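Local coordinates for protein probable M18-family aminopeptidase 1 (PDB 2GLF) that probably acts as a metal-dependent aminopeptidase of the M18 family, removing residues from the N-termini of peptides at a two-metal centre, at residues H92-R97 against D276-G281. Numbering follows the deposited sequence.
Sequences HIDSPR and DKEEIG. With MN (manganese (II) ion), chain E; MN (manganese (II) ion), chain F.
His92 and Glu279 meet at a two-metal centre, each holding a different manganese ion. His92 NE2 binds one ion at 2.4 Å, together with a water, Asp249 and Asp326. Glu279 OE2 binds the other at 2.0 Å, and Asp249 and His425 complete its protein ligands. Asp249 therefore bridges the pair. The His92 ring and the Glu279 carboxylate stand nearly upright to each other, their planes 80° apart, and His92 CE1 lies 3.3 Å from Glu279 OE2.

Asp94 ties the two loops together. Its side chain reaches the backbone at the start of the short 3-10 turn. OD1 accepts a hydrogen bond from Glu279 N at 2.9 Å through its syn lone pair, with an N-H...O angle of 151°. Tyr119 OH bonds to the same oxygen. CG of Asp94 sits between its backbone N and carbonyl carbon (chi1 62°), and OD2 comes 2.9 Å from His92 ND1 in a weak bond. A second weak bond links ND1 to Asp94 O, which lies at the ring edge. Pro96 CD packs 3.6 Å from Glu279 CD, against the carboxylate.

The loops follow adjacent parallel strands, 87-92 and 270-275, of the central mixed sheet. The ions are manganese, where zinc is the expected cofactor; this placing of ligands is consistent with the two-metal exopeptidases of this clan. Asp94 is thus placed as a second-shell residue. It is likely to orient His92 through the two weak bonds to ND1, and it holds the backbone of Glu279 by one sound bond. Its carboxylate would probably make the imidazole a stronger metal donor.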
loop_
_atom_site.group_PDB
_atom_site.type_symbol
_atom_site.label_atom_id
_atom_site.label_comp_id
_atom_site.label_asym_id
_atom_site.label_seq_id
_atom_site.Cartn_x
_atom_site.Cartn_y
_atom_site.Cartn_z
ATOM N N HIS A 92 -43.487 1.900 16.098
ATOM C CA HIS A 92 -42.948 3.250 16.188
ATOM C C HIS A 92 -43.421 4.071 14.994
ATOM O O HIS A 92 -43.605 3.547 13.895
ATOM C CB HIS A 92 -41.412 3.225 16.286
ATOM C CG HIS A 92 -40.705 2.794 15.035
ATOM N ND1 HIS A 92 -40.301 3.687 14.063
ATOM C CD2 HIS A 92 -40.253 1.578 14.640
ATOM C CE1 HIS A 92 -39.626 3.040 13.127
ATOM N NE2 HIS A 92 -39.583 1.760 13.453
ATOM N N ILE A 93 -43.647 5.359 15.219
ATOM C CA ILE A 93 -44.132 6.213 14.160
ATOM C C ILE A 93 -43.124 7.249 13.688
ATOM O O ILE A 93 -43.464 8.135 12.905
ATOM C CB ILE A 93 -45.452 6.907 14.573
ATOM C CG1 ILE A 93 -45.284 7.619 15.912
ATOM C CG2 ILE A 93 -46.565 5.879 14.673
ATOM C CD1 ILE A 93 -46.532 8.333 16.368
ATOM N N ASP A 94 -41.883 7.145 14.150
ATOM C CA ASP A 94 -40.857 8.072 13.688
ATOM C C ASP A 94 -40.146 7.379 12.520
ATOM O O ASP A 94 -40.070 6.148 12.481
ATOM C CB ASP A 94 -39.854 8.385 14.800
ATOM C CG ASP A 94 -39.100 7.162 15.268
ATOM O OD1 ASP A 94 -37.858 7.244 15.389
ATOM O OD2 ASP A 94 -39.749 6.119 15.520
ATOM N N SER A 95 -39.643 8.157 11.565
ATOM C CA SER A 95 -38.952 7.593 10.406
ATOM C C SER A 95 -37.730 8.409 10.025
ATOM O O SER A 95 -37.689 9.616 10.257
ATOM C CB SER A 95 -39.885 7.543 9.199
ATOM O OG SER A 95 -40.882 6.559 9.362
ATOM N N PRO A 96 -36.708 7.759 9.442
ATOM C CA PRO A 96 -35.529 8.539 9.061
ATOM C C PRO A 96 -35.974 9.781 8.280
ATOM O O PRO A 96 -36.908 9.729 7.470
ATOM C CB PRO A 96 -34.729 7.542 8.229
ATOM C CG PRO A 96 -34.973 6.254 8.973
ATOM C CD PRO A 96 -36.473 6.315 9.236
ATOM N N ARG A 97 -35.314 10.902 8.545
ATOM C CA ARG A 97 -35.656 12.162 7.899
ATOM C C ARG A 97 -34.482 13.124 8.013
ATOM O O ARG A 97 -33.343 12.717 8.254
ATOM C CB ARG A 97 -36.860 12.772 8.610
ATOM C CG ARG A 97 -36.649 12.892 10.126
ATOM C CD ARG A 97 -37.893 13.392 10.831
ATOM N NE ARG A 97 -38.153 12.696 12.095
ATOM C CZ ARG A 97 -37.592 13.001 13.262
ATOM N NH1 ARG A 97 -36.726 14.003 13.353
ATOM N NH2 ARG A 97 -37.903 12.300 14.346
ATOM N N ASP A 276 -42.107 7.083 19.479
ATOM C CA ASP A 276 -41.312 8.002 18.671
ATOM C C ASP A 276 -39.861 7.762 19.120
ATOM O O ASP A 276 -39.634 7.137 20.155
ATOM C CB ASP A 276 -41.817 9.438 18.962
ATOM C CG ASP A 276 -40.772 10.536 18.724
ATOM O OD1 ASP A 276 -40.463 11.259 19.703
ATOM O OD2 ASP A 276 -40.280 10.713 17.584
ATOM N N LYS A 277 -38.885 8.201 18.334
ATOM C CA LYS A 277 -37.478 8.034 18.706
ATOM C C LYS A 277 -36.870 6.633 18.572
ATOM O O LYS A 277 -35.731 6.427 18.974
ATOM C CB LYS A 277 -37.250 8.526 20.145
ATOM C CG LYS A 277 -36.857 9.992 20.286
ATOM C CD LYS A 277 -37.835 10.903 19.575
ATOM C CE LYS A 277 -37.576 12.378 19.857
ATOM N NZ LYS A 277 -36.297 12.861 19.274
ATOM N N GLU A 278 -37.595 5.665 18.021
ATOM C CA GLU A 278 -37.017 4.327 17.891
ATOM C C GLU A 278 -35.827 4.347 16.936
ATOM O O GLU A 278 -34.807 3.712 17.202
ATOM C CB GLU A 278 -38.052 3.326 17.378
ATOM C CG GLU A 278 -37.771 2.812 15.972
ATOM C CD GLU A 278 -36.751 1.697 15.921
ATOM O OE1 GLU A 278 -36.349 1.312 14.797
ATOM O OE2 GLU A 278 -36.360 1.199 16.996
ATOM N N GLU A 279 -35.975 5.069 15.824
ATOM C CA GLU A 279 -34.927 5.172 14.814
ATOM C C GLU A 279 -33.609 5.749 15.329
ATOM O O GLU A 279 -32.646 5.836 14.573
ATOM C CB GLU A 279 -35.404 6.016 13.625
ATOM C CG GLU A 279 -36.486 5.387 12.744
ATOM C CD GLU A 279 -36.034 4.129 12.018
ATOM O OE1 GLU A 279 -34.840 3.791 12.061
ATOM O OE2 GLU A 279 -36.882 3.473 11.392
ATOM N N ILE A 280 -33.559 6.167 16.594
ATOM C CA ILE A 280 -32.318 6.699 17.163
ATOM C C ILE A 280 -31.943 6.009 18.473
ATOM O O ILE A 280 -31.062 6.475 19.197
ATOM C CB ILE A 280 -32.376 8.253 17.395
ATOM C CG1 ILE A 280 -33.577 8.651 18.258
ATOM C CG2 ILE A 280 -32.418 8.971 16.060
ATOM C CD1 ILE A 280 -33.382 8.441 19.760
ATOM N N GLY A 281 -32.614 4.898 18.771
ATOM C CA GLY A 281 -32.325 4.161 19.989
ATOM C C GLY A 281 -33.437 4.141 21.025
ATOM O O GLY A 281 -33.376 3.362 21.974
HETATM MN MN MN E . -38.465 -0.029 12.223
HETATM MN MN MN F . -35.968 1.727 10.858
HETATM O O HOH W 1 -37.796 -1.698 10.694
#